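Local coordinates for protein probable sensor histidine kinase pdtas (Mycobacterium tuberculosis, PDB 2YKF) that is a cytosolic sensor histidine kinase that probably binds cyclic di-GMP under nutrient deprivation, autophosphorylates and passes the signal on through a two-component system, at residues A[142-147]-A[195-200]; A[182-185]-A[191-194]; A[204-209]-A[278-283]; A[239-244]-A[274-279]. All blocks are in the same frame, centred on the assembly; numbering follows the deposited sequence. Where two conformers were deposited one is given.

Contact 1. Residues A[142-147]-A[195-200]; sequences GHLETA and ASPNAL
Leu144 and Ser196 bring the two backbones closest, their CA atoms 6.2 Å apart, where the first turn of the helix beginning at His143 faces the first turn of the helix beginning at Pro197. The bridge between them is a single side chain. With CG anti to the backbone N (chi1 -179°), Leu144 reaches out from its helix and lays one methyl branch against the start of the other: CD1 of Leu144 is 4.3 Å from CD of Pro197 and 4.4 Å from CB of Ser196. One branch thus touches both the CD methylene of the proline ring and CB of the serine, in a small, loose apolar contact. The hydroxyl of Ser196 is engaged within its own domain. As N-cap of the following helix, Ser196 OG accepts from the backbone N of Ala199 at 3.3 Å with an angle of 150°, and it also bonds to the amide N of Phe183, so a buried polar atom has two backbone partners. A sulfate ion, probably from the crystallisation liquor, lies about 4 Å from the side chain of Leu144. On the other segment, Asn198 OD1 bonds to Arg60 NH1 of the second subunit, and Pro197 packs on that same arginine. The contact joins the GAF and PAS-like modules of the sensor region: helix 143-161 of the GAF domain passes over Tyr194 of strand 192-195, and helix 197-205 sets out from the end of that strand.

Contact 2. Residues A[182-185]-A[191-194]; sequences GFIR and VVSY
Phe183 and Tyr194 both hold CG anti to the backbone N (chi1 176° and 175°), which brings their rings together on the same flank of a beta hairpin, strands 183-186 and 192-195, at the start of the PAS-like domain. The rings meet rim to rim: Phe183 CD2 lies 3.9 Å from Tyr194 CD2, each atom near the plane of the other ring, while the two side chains cross at about a right angle. Both are packed against helix 143-161 of the GAF domain, where Tyr148 meets Phe183 edge-to-face and Ala147 touches Tyr194. On the other flank, Ile184 CG2 approaches Val192 CG1 at 4.2 Å, and Ile184 is further packed on Ala199 and Tyr203 of helix 197-205.

The antiparallel register is broken by a classic beta bulge, in which Ser193 and Tyr194 both face Arg185. Arg185 N donates to Tyr194 O at 2.7 Å with an angle of 166°, a short and nearly straight bond lying in the carbonyl plane. Arg185 O in turn receives Ser193 N at 2.9 Å, with this donor tilted out of the carbonyl plane, and Tyr194 N in a weak bond of 3.4 Å. One carbonyl therefore serves the amides of both bulge residues. Arg185 CG lies 3.5 Å from Ser193 OG, but the arginine's end leads away, with NE in a weak hydrogen bond to Ala276 O. The CA-H of Val192 also points at Arg185 O, and a second CA-H...O contact sets Ile184 CA 3.3 Å from Tyr194 O.

Contact 3. Residues A[204-209]-A[278-283]; sequences HRMGLT and ILIRDV
The sulfur of Met206 touches the terminal methyl of Ile280, SD to CD1 4.2 Å, the two chains crossing at a slant, and beside them Asp282 OD2 comes up to the CB and CG methylenes of Arg205, those two side chains crossing at about a right angle. The isoleucine chain is fully extended, CG1 anti to the backbone N (chi1 -180°) and CD1 carried straight off the sheet, so that its last methyl is what the sulfur finds. In the second pair the contact is made by the stem of the arginine and not by its charged end: Arg205 CG is 3.4 Å and CB 3.8 Å from Asp282 OD2, whereas Arg205 NE stays 5.3 Å from that oxygen. The arginine chain bends at chi2 and chi3 and leads its guanidinium away, to Asp71 of the second subunit in a salt bridge and to Ser4 OG, also of the second subunit. His204 ND1 also bonds to that Asp71, which ties the end of helix 197-205 to the dimer partner. Asp282 OD1 is taken by Thr284 OG1, a bond that would help fix the turn of the carboxylate.

Further out, Val260 touches both Met206 and Ile280, and Ala199, Ala202 and Tyr203 also pack on Ile280. The chain leaves the helix through a Schellman motif at Gly207, whose positive phi of 113° accompanies a 3.0 Å bond from Gly207 N to His204 O. A helix laid on the face of an antiparallel sheet, here on strand 272-282 through Ile280, is an arrangement typical of the PAS fold.

Contact 4. Residues A[239-244]-A[274-279]; sequences QDLLAG and VGAAIL
The PAS-like domain packs the end of helix 228-243 on its antiparallel sheet here, through Leu241 and Leu242 against Gly275 and Ala276 of strand 272-282. The axes of segments 239-243 and 274-279 come within 8.1 Å and their directions differ by 132°, so the helix runs aslant to the strand. Such a close approach is matched by small residues on the strand side. Leu241, with CG anti to the backbone N (chi1 -172°), points at the sheet and places CD2 3.7 Å from Ala276 CB, with its CG next at 4.1 Å. Its side chain also touches Thr264 and Pro266 on the neighbouring strand 258-269, which makes it a buried apolar link between the helix and two strands.

Helix 228-243 ends in a Schellman motif at Gly244, just beyond the leucine pair, and Gly275 N on the strand side is bonded to Asn273 OD1. The CB of Leu242 points neither at the strand nor away from it, but its end turns inward: one methyl, CD2, rests over the bare backbone of Gly275, 3.9 Å from CA and 4.0 Å from C, and 4.3 Å from CB of Ala276.

How the contacts relate
Contact 1 joins the GAF domain to the PAS-like domain, whereas contacts 2, 3 and 4 lie within the latter. Along the chain, contact 2 is nested in the loop closed by contact 1, their centres about 8 Å apart; contacts 3 and 4 follow, both ending on strand 272-282 with centres about 18 Å apart. Contacts 2, 3 and 4 share one five-stranded antiparallel sheet, in which strands 183-186 and 272-282 are neighbours, and contacts 1 and 3 share helix 197-205. Contacts 1 and 3 also touch the second subunit. The domain junction, the PAS-like sheet and the dimer interface are therefore physically continuous in this sensor region.

Contact 1. Residues A[142-147]-A[195-200]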
loop_
_atom_site.group_PDB
_atom_site.type_symbol
_atom_site.label_atom_id
_atom_site.label_comp_id
_atom_site.label_asym_id
_atom_site.label_seq_id
_atom_site.Cartn_x
_atom_site.Cartn_y
_atom_site.Cartn_z
ATOM N N GLY A 142 -6.367 17.384 7.156
ATOM C CA GLY A 142 -7.736 17.218 6.737
ATOM C C GLY A 142 -8.379 16.131 7.571
ATOM O O GLY A 142 -7.733 15.570 8.490
ATOM N N HIS A 143 -9.635 15.835 7.303
ATOM C CA HIS A 143 -10.308 14.785 8.056
ATOM C C HIS A 143 -9.655 13.390 7.981
ATOM O O HIS A 143 -9.552 12.688 9.022
ATOM C CB HIS A 143 -11.768 14.712 7.694
ATOM C CG HIS A 143 -12.502 15.946 8.108
ATOM N ND1 HIS A 143 -13.299 16.671 7.247
ATOM C CD2 HIS A 143 -12.439 16.660 9.260
ATOM C CE1 HIS A 143 -13.752 17.743 7.875
ATOM N NE2 HIS A 143 -13.263 17.745 9.107
ATOM N N LEU A 144 -9.205 13.003 6.784
ATOM C CA LEU A 144 -8.560 11.677 6.592
ATOM C C LEU A 144 -7.363 11.599 7.493
ATOM O O LEU A 144 -7.241 10.665 8.315
ATOM C CB LEU A 144 -8.127 11.465 5.126
ATOM C CG LEU A 144 -7.462 10.084 4.878
ATOM C CD1 LEU A 144 -7.767 9.666 3.427
ATOM C CD2 LEU A 144 -5.980 9.997 5.094
ATOM N N GLU A 145 -6.483 12.599 7.402
ATOM C CA GLU A 145 -5.276 12.573 8.211
ATOM C C GLU A 145 -5.564 12.622 9.729
ATOM O O GLU A 145 -4.929 11.910 10.530
ATOM C CB GLU A 145 -4.322 13.730 7.787
ATOM C CG GLU A 145 -3.929 13.659 6.242
ATOM C CD GLU A 145 -5.024 14.172 5.198
ATOM O OE1 GLU A 145 -6.161 14.634 5.553
ATOM O OE2 GLU A 145 -4.704 14.104 3.986
ATOM N N THR A 146 -6.536 13.426 10.136
ATOM C CA THR A 146 -6.971 13.338 11.547
ATOM C C THR A 146 -7.466 11.961 11.963
ATOM O O THR A 146 -7.010 11.406 13.025
ATOM C CB THR A 146 -8.042 14.407 11.862
ATOM O OG1 THR A 146 -7.501 15.669 11.502
ATOM C CG2 THR A 146 -8.350 14.404 13.263
ATOM N N ALA A 147 -8.389 11.372 11.170
ATOM C CA ALA A 147 -8.955 10.022 11.545
ATOM C C ALA A 147 -7.840 8.951 11.622
ATOM O O ALA A 147 -7.781 8.096 12.551
ATOM C CB ALA A 147 -10.016 9.600 10.485
ATOM N N ALA A 195 -15.553 7.442 7.590
ATOM C CA ALA A 195 -15.256 6.555 6.430
ATOM C C ALA A 195 -14.479 7.350 5.377
ATOM O O ALA A 195 -14.891 8.467 4.966
ATOM C CB ALA A 195 -16.579 5.987 5.823
ATOM N N SER A 196 -13.320 6.827 4.977
ATOM C CA SER A 196 -12.470 7.553 4.041
ATOM C C SER A 196 -13.143 7.586 2.652
ATOM O O SER A 196 -14.138 6.836 2.388
ATOM C CB SER A 196 -11.082 6.891 4.000
ATOM O OG SER A 196 -11.208 5.597 3.418
ATOM N N PRO A 197 -12.659 8.472 1.753
ATOM C CA PRO A 197 -13.234 8.464 0.416
ATOM C C PRO A 197 -13.164 7.066 -0.246
ATOM O O PRO A 197 -14.140 6.604 -0.899
ATOM C CB PRO A 197 -12.330 9.490 -0.320
ATOM C CG PRO A 197 -12.137 10.553 0.741
ATOM C CD PRO A 197 -11.803 9.658 1.951
ATOM N N ASN A 198 -12.030 6.384 -0.092
ATOM C CA ASN A 198 -11.861 5.029 -0.672
ATOM C C ASN A 198 -12.802 4.011 -0.121
ATOM O O ASN A 198 -13.287 3.100 -0.848
ATOM C CB ASN A 198 -10.391 4.551 -0.510
ATOM C CG ASN A 198 -9.545 5.018 -1.666
ATOM O OD1 ASN A 198 -10.085 5.581 -2.638
ATOM N ND2 ASN A 198 -8.233 4.849 -1.565
ATOM N N ALA A 199 -13.108 4.148 1.167
ATOM C CA ALA A 199 -14.026 3.204 1.748
ATOM C C ALA A 199 -15.422 3.450 1.158
ATOM O O ALA A 199 -16.160 2.493 0.801
ATOM C CB ALA A 199 -14.023 3.350 3.254
ATOM N N LEU A 200 -15.792 4.711 1.052
ATOM C CA LEU A 200 -17.125 5.075 0.500
ATOM C C LEU A 200 -17.189 4.611 -0.966
ATOM O O LEU A 200 -18.243 4.153 -1.444
ATOM C CB LEU A 200 -17.321 6.593 0.489
ATOM C CG LEU A 200 -18.249 7.390 1.415
ATOM C CD1 LEU A 200 -17.455 8.358 2.334
ATOM C CD2 LEU A 200 -19.234 8.172 0.520
#

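Contact 2. Residues A[182-185]-A[191-194]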
loop_
_atom_site.group_PDB
_atom_site.type_symbol
_atom_site.label_atom_id
_atom_site.label_comp_id
_atom_site.label_asym_id
_atom_site.label_seq_id
_atom_site.Cartn_x
_atom_site.Cartn_y
_atom_site.Cartn_z
ATOM N N GLY A 182 -8.753 1.936 2.078
ATOM C CA GLY A 182 -10.112 2.256 2.540
ATOM C C GLY A 182 -10.100 2.092 4.078
ATOM O O GLY A 182 -9.650 1.068 4.593
ATOM N N PHE A 183 -10.581 3.092 4.780
ATOM C CA PHE A 183 -10.470 3.087 6.244
ATOM C C PHE A 183 -11.796 3.512 6.808
ATOM O O PHE A 183 -12.370 4.536 6.328
ATOM C CB PHE A 183 -9.429 4.116 6.693
ATOM C CG PHE A 183 -9.329 4.244 8.198
ATOM C CD1 PHE A 183 -8.655 3.331 8.914
ATOM C CD2 PHE A 183 -10.026 5.249 8.873
ATOM C CE1 PHE A 183 -8.544 3.449 10.348
ATOM C CE2 PHE A 183 -9.966 5.358 10.252
ATOM C CZ PHE A 183 -9.232 4.457 10.993
ATOM N N ILE A 184 -12.294 2.764 7.808
ATOM C CA ILE A 184 -13.592 3.072 8.497
ATOM C C ILE A 184 -13.359 3.007 10.012
ATOM O O ILE A 184 -12.712 2.067 10.487
ATOM C CB ILE A 184 -14.628 1.995 8.168
ATOM C CG1 ILE A 184 -15.168 2.192 6.746
ATOM C CG2 ILE A 184 -15.864 2.033 9.125
ATOM C CD1 ILE A 184 -15.899 0.977 6.148
ATOM N N ARG A 185 -13.819 4.016 10.758
ATOM C CA ARG A 185 -13.749 3.956 12.207
ATOM C C ARG A 185 -15.169 3.705 12.718
ATOM O O ARG A 185 -16.095 4.427 12.346
ATOM C CB ARG A 185 -13.145 5.235 12.787
ATOM C CG ARG A 185 -13.097 5.283 14.309
ATOM C CD ARG A 185 -12.142 4.266 14.863
ATOM N NE ARG A 185 -12.657 3.706 16.112
ATOM C CZ ARG A 185 -12.498 4.260 17.308
ATOM N NH1 ARG A 185 -11.811 5.388 17.432
ATOM N NH2 ARG A 185 -13.001 3.672 18.383
ATOM N N VAL A 191 -21.572 2.075 14.988
ATOM C CA VAL A 191 -21.924 3.231 14.113
ATOM C C VAL A 191 -20.636 3.820 13.519
ATOM O O VAL A 191 -19.636 3.975 14.242
ATOM C CB VAL A 191 -22.730 4.350 14.908
ATOM C CG1 VAL A 191 -22.981 5.595 14.004
ATOM C CG2 VAL A 191 -24.053 3.738 15.474
ATOM N N VAL A 192 -20.649 4.072 12.215
ATOM C CA VAL A 192 -19.483 4.624 11.500
ATOM C C VAL A 192 -19.289 6.084 11.905
ATOM O O VAL A 192 -20.130 6.931 11.609
ATOM C CB VAL A 192 -19.709 4.544 9.959
ATOM C CG1 VAL A 192 -18.562 5.227 9.175
ATOM C CG2 VAL A 192 -19.923 3.101 9.484
ATOM N N SER A 193 -18.180 6.383 12.554
ATOM C CA SER A 193 -17.872 7.729 12.909
ATOM C C SER A 193 -17.012 8.391 11.861
ATOM O O SER A 193 -17.037 9.633 11.734
ATOM C CB SER A 193 -17.235 7.766 14.295
ATOM O OG SER A 193 -15.850 7.427 14.233
ATOM N N TYR A 194 -16.301 7.584 11.033
ATOM C CA TYR A 194 -15.541 8.165 9.886
ATOM C C TYR A 194 -15.350 7.079 8.865
ATOM O O TYR A 194 -15.047 5.925 9.258
ATOM C CB TYR A 194 -14.133 8.704 10.309
ATOM C CG TYR A 194 -13.342 9.170 9.102
ATOM C CD1 TYR A 194 -13.639 10.401 8.499
ATOM C CD2 TYR A 194 -12.407 8.319 8.479
ATOM C CE1 TYR A 194 -12.969 10.834 7.366
ATOM C CE2 TYR A 194 -11.732 8.724 7.354
ATOM C CZ TYR A 194 -12.011 9.971 6.799
ATOM O OH TYR A 194 -11.375 10.358 5.679
#

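Contact 3. Residues A[204-209]-A[278-283]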
loop_
_atom_site.group_PDB
_atom_site.type_symbol
_atom_site.label_atom_id
_atom_site.label_comp_id
_atom_site.label_asym_id
_atom_site.label_seq_id
_atom_site.Cartn_x
_atom_site.Cartn_y
_atom_site.Cartn_z
ATOM N N HIS A 204 -19.911 2.096 -2.507
ATOM C CA HIS A 204 -20.733 2.410 -3.715
ATOM C C HIS A 204 -20.658 1.314 -4.785
ATOM O O HIS A 204 -21.684 0.920 -5.366
ATOM C CB HIS A 204 -20.304 3.749 -4.378
ATOM C CG HIS A 204 -20.599 4.936 -3.558
ATOM N ND1 HIS A 204 -19.885 6.107 -3.668
ATOM C CD2 HIS A 204 -21.533 5.143 -2.591
ATOM C CE1 HIS A 204 -20.342 6.978 -2.781
ATOM N NE2 HIS A 204 -21.349 6.415 -2.119
ATOM N N ARG A 205 -19.466 0.798 -5.033
ATOM C CA ARG A 205 -19.331 -0.274 -6.025
ATOM C C ARG A 205 -20.131 -1.462 -5.538
ATOM O O ARG A 205 -20.661 -2.218 -6.358
ATOM C CB ARG A 205 -17.844 -0.703 -6.190
ATOM C CG ARG A 205 -16.932 0.369 -6.842
ATOM C CD ARG A 205 -17.694 0.956 -8.185
ATOM N NE ARG A 205 -17.424 2.291 -7.913
ATOM C CZ ARG A 205 -18.178 3.286 -7.565
ATOM N NH1 ARG A 205 -19.476 3.518 -7.891
ATOM N NH2 ARG A 205 -17.434 4.198 -7.124
ATOM N N MET A 206 -20.153 -1.669 -4.195
ATOM C CA MET A 206 -20.901 -2.796 -3.597
ATOM C C MET A 206 -22.443 -2.612 -3.639
ATOM O O MET A 206 -23.189 -3.532 -3.282
ATOM C CB MET A 206 -20.485 -2.986 -2.136
ATOM C CG MET A 206 -19.129 -3.651 -1.851
ATOM S SD MET A 206 -18.626 -3.227 -0.128
ATOM C CE MET A 206 -19.345 -4.667 0.599
ATOM N N GLY A 207 -22.893 -1.409 -3.988
ATOM C CA GLY A 207 -24.312 -1.084 -4.123
ATOM C C GLY A 207 -24.855 -0.103 -3.103
ATOM O O GLY A 207 -26.043 0.081 -3.036
ATOM N N LEU A 208 -24.024 0.468 -2.237
ATOM C CA LEU A 208 -24.538 1.453 -1.208
ATOM C C LEU A 208 -24.975 2.724 -1.924
ATOM O O LEU A 208 -24.185 3.288 -2.652
ATOM C CB LEU A 208 -23.467 1.814 -0.171
ATOM C CG LEU A 208 -23.920 2.664 1.033
ATOM C CD1 LEU A 208 -24.902 1.867 1.865
ATOM C CD2 LEU A 208 -22.767 3.213 1.889
ATOM N N THR A 209 -26.232 3.134 -1.758
ATOM C CA THR A 209 -26.729 4.374 -2.389
ATOM C C THR A 209 -26.898 5.445 -1.306
ATOM O O THR A 209 -27.370 6.533 -1.571
ATOM C CB THR A 209 -28.110 4.146 -3.067
ATOM O OG1 THR A 209 -29.069 3.792 -2.068
ATOM C CG2 THR A 209 -28.050 2.988 -4.036
ATOM N N ILE A 278 -11.800 -0.706 10.542
ATOM C CA ILE A 278 -11.997 -1.633 9.492
ATOM C C ILE A 278 -11.254 -1.105 8.282
ATOM O O ILE A 278 -11.474 0.041 7.831
ATOM C CB ILE A 278 -13.513 -1.840 9.182
ATOM C CG1 ILE A 278 -14.214 -2.409 10.454
ATOM C CG2 ILE A 278 -13.754 -2.775 7.953
ATOM C CD1 ILE A 278 -15.639 -2.689 10.263
ATOM N N LEU A 279 -10.427 -1.960 7.709
ATOM C CA LEU A 279 -9.764 -1.584 6.432
ATOM C C LEU A 279 -10.453 -2.329 5.316
ATOM O O LEU A 279 -10.894 -3.463 5.492
ATOM C CB LEU A 279 -8.301 -1.953 6.465
ATOM C CG LEU A 279 -7.594 -1.565 7.776
ATOM C CD1 LEU A 279 -6.192 -2.144 7.647
ATOM C CD2 LEU A 279 -7.552 -0.083 7.890
ATOM N N ILE A 280 -10.642 -1.655 4.199
ATOM C CA ILE A 280 -11.345 -2.273 3.063
ATOM C C ILE A 280 -10.614 -2.006 1.778
ATOM O O ILE A 280 -10.063 -0.946 1.590
ATOM C CB ILE A 280 -12.830 -1.832 2.998
ATOM C CG1 ILE A 280 -13.575 -2.492 1.810
ATOM C CG2 ILE A 280 -12.976 -0.324 2.949
ATOM C CD1 ILE A 280 -15.091 -2.098 1.806
ATOM N N ARG A 281 -10.549 -3.016 0.899
ATOM C CA ARG A 281 -9.900 -2.779 -0.380
ATOM C C ARG A 281 -10.837 -3.341 -1.451
ATOM O O ARG A 281 -11.187 -4.506 -1.376
ATOM C CB ARG A 281 -8.582 -3.542 -0.475
ATOM C CG ARG A 281 -7.900 -3.226 -1.833
ATOM C CD ARG A 281 -6.588 -3.981 -2.123
ATOM N NE ARG A 281 -6.029 -3.306 -3.307
ATOM C CZ ARG A 281 -5.069 -3.793 -4.114
ATOM N NH1 ARG A 281 -4.463 -4.963 -3.831
ATOM N NH2 ARG A 281 -4.652 -3.039 -5.155
ATOM N N ASP A 282 -11.250 -2.521 -2.404
ATOM C CA ASP A 282 -11.977 -3.026 -3.587
ATOM C C ASP A 282 -11.058 -3.875 -4.459
ATOM O O ASP A 282 -10.092 -3.397 -5.100
ATOM C CB ASP A 282 -12.589 -1.843 -4.340
ATOM C CG ASP A 282 -13.392 -2.286 -5.582
ATOM O OD1 ASP A 282 -13.311 -3.485 -5.924
ATOM O OD2 ASP A 282 -14.100 -1.428 -6.183
ATOM N N VAL A 283 -11.285 -5.165 -4.477
ATOM C CA VAL A 283 -10.436 -6.001 -5.309
ATOM C C VAL A 283 -11.173 -6.592 -6.569
ATOM O O VAL A 283 -10.822 -7.633 -7.068
ATOM C CB VAL A 283 -9.779 -7.113 -4.493
ATOM C CG1 VAL A 283 -8.860 -6.500 -3.427
ATOM C CG2 VAL A 283 -10.836 -7.998 -3.845
#

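Contact 4. Residues A[239-244]-A[274-279]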
loop_
_atom_site.group_PDB
_atom_site.type_symbol
_atom_site.label_atom_id
_atom_site.label_comp_id
_atom_site.label_asym_id
_atom_site.label_seq_id
_atom_site.Cartn_x
_atom_site.Cartn_y
_atom_site.Cartn_z
ATOM N N GLN A 239 -20.575 -7.913 15.457
ATOM C CA GLN A 239 -21.135 -7.981 16.823
ATOM C C GLN A 239 -20.149 -8.525 17.847
ATOM O O GLN A 239 -20.037 -7.942 18.885
ATOM C CB GLN A 239 -22.404 -8.821 16.873
ATOM C CG GLN A 239 -23.529 -8.266 16.014
ATOM C CD GLN A 239 -24.822 -9.030 16.297
ATOM O OE1 GLN A 239 -25.110 -9.318 17.458
ATOM N NE2 GLN A 239 -25.573 -9.405 15.239
ATOM N N ASP A 240 -19.468 -9.635 17.544
ATOM C CA ASP A 240 -18.441 -10.218 18.419
ATOM C C ASP A 240 -17.222 -9.313 18.638
ATOM O O ASP A 240 -16.596 -9.295 19.728
ATOM C CB ASP A 240 -17.921 -11.549 17.841
ATOM C CG ASP A 240 -18.958 -12.681 17.927
ATOM O OD1 ASP A 240 -19.995 -12.483 18.606
ATOM O OD2 ASP A 240 -18.743 -13.759 17.306
ATOM N N LEU A 241 -16.827 -8.631 17.571
ATOM C CA LEU A 241 -15.688 -7.731 17.602
ATOM C C LEU A 241 -15.865 -6.662 18.666
ATOM O O LEU A 241 -14.984 -6.449 19.539
ATOM C CB LEU A 241 -15.582 -7.054 16.215
ATOM C CG LEU A 241 -14.395 -6.185 15.832
ATOM C CD1 LEU A 241 -13.194 -7.052 15.807
ATOM C CD2 LEU A 241 -14.692 -5.582 14.430
ATOM N N LEU A 242 -17.006 -6.000 18.582
ATOM C CA LEU A 242 -17.374 -4.904 19.447
ATOM C C LEU A 242 -17.600 -5.345 20.912
ATOM O O LEU A 242 -17.319 -4.578 21.850
ATOM C CB LEU A 242 -18.656 -4.294 18.916
ATOM C CG LEU A 242 -18.467 -3.612 17.558
ATOM C CD1 LEU A 242 -19.784 -3.195 16.925
ATOM C CD2 LEU A 242 -17.485 -2.429 17.646
ATOM N N ALA A 243 -18.067 -6.587 21.080
ATOM C CA ALA A 243 -18.345 -7.157 22.411
ATOM C C ALA A 243 -17.100 -7.691 23.145
ATOM O O ALA A 243 -17.170 -7.949 24.355
ATOM C CB ALA A 243 -19.434 -8.254 22.304
ATOM N N GLY A 244 -15.974 -7.859 22.432
ATOM C CA GLY A 244 -14.778 -8.480 22.985
ATOM C C GLY A 244 -14.868 -9.993 22.911
ATOM O O GLY A 244 -14.091 -10.715 23.563
ATOM N N VAL A 274 -13.464 0.289 22.662
ATOM C CA VAL A 274 -13.798 1.629 22.261
ATOM C C VAL A 274 -14.038 1.659 20.732
ATOM O O VAL A 274 -13.650 2.586 20.054
ATOM C CB VAL A 274 -12.711 2.623 22.716
ATOM C CG1 VAL A 274 -12.653 2.680 24.338
ATOM C CG2 VAL A 274 -11.319 2.293 22.072
ATOM N N GLY A 275 -14.724 0.626 20.240
ATOM C CA GLY A 275 -15.070 0.432 18.849
ATOM C C GLY A 275 -14.040 -0.404 18.073
ATOM O O GLY A 275 -13.451 -1.389 18.596
ATOM N N ALA A 276 -13.836 -0.017 16.801
ATOM C CA ALA A 276 -13.076 -0.831 15.874
ATOM C C ALA A 276 -12.609 -0.037 14.658
ATOM O O ALA A 276 -13.183 0.988 14.313
ATOM C CB ALA A 276 -13.887 -2.091 15.396
ATOM N N ALA A 277 -11.535 -0.523 14.036
ATOM C CA ALA A 277 -11.095 0.032 12.728
ATOM C C ALA A 277 -11.403 -1.082 11.756
ATOM O O ALA A 277 -11.323 -2.267 12.118
ATOM C CB ALA A 277 -9.571 0.377 12.737
ATOM N N ILE A 278 -11.800 -0.706 10.542
ATOM C CA ILE A 278 -11.997 -1.633 9.492
ATOM C C ILE A 278 -11.254 -1.105 8.282
ATOM O O ILE A 278 -11.474 0.041 7.831
ATOM C CB ILE A 278 -13.513 -1.840 9.182
ATOM C CG1 ILE A 278 -14.214 -2.409 10.454
ATOM C CG2 ILE A 278 -13.754 -2.775 7.953
ATOM C CD1 ILE A 278 -15.639 -2.689 10.263
ATOM N N LEU A 279 -10.427 -1.960 7.709
ATOM C CA LEU A 279 -9.764 -1.584 6.432
ATOM C C LEU A 279 -10.453 -2.329 5.316
ATOM O O LEU A 279 -10.894 -3.463 5.492
ATOM C CB LEU A 279 -8.301 -1.953 6.465
ATOM C CG LEU A 279 -7.594 -1.565 7.776
ATOM C CD1 LEU A 279 -6.192 -2.144 7.647
ATOM C CD2 LEU A 279 -7.552 -0.083 7.890
#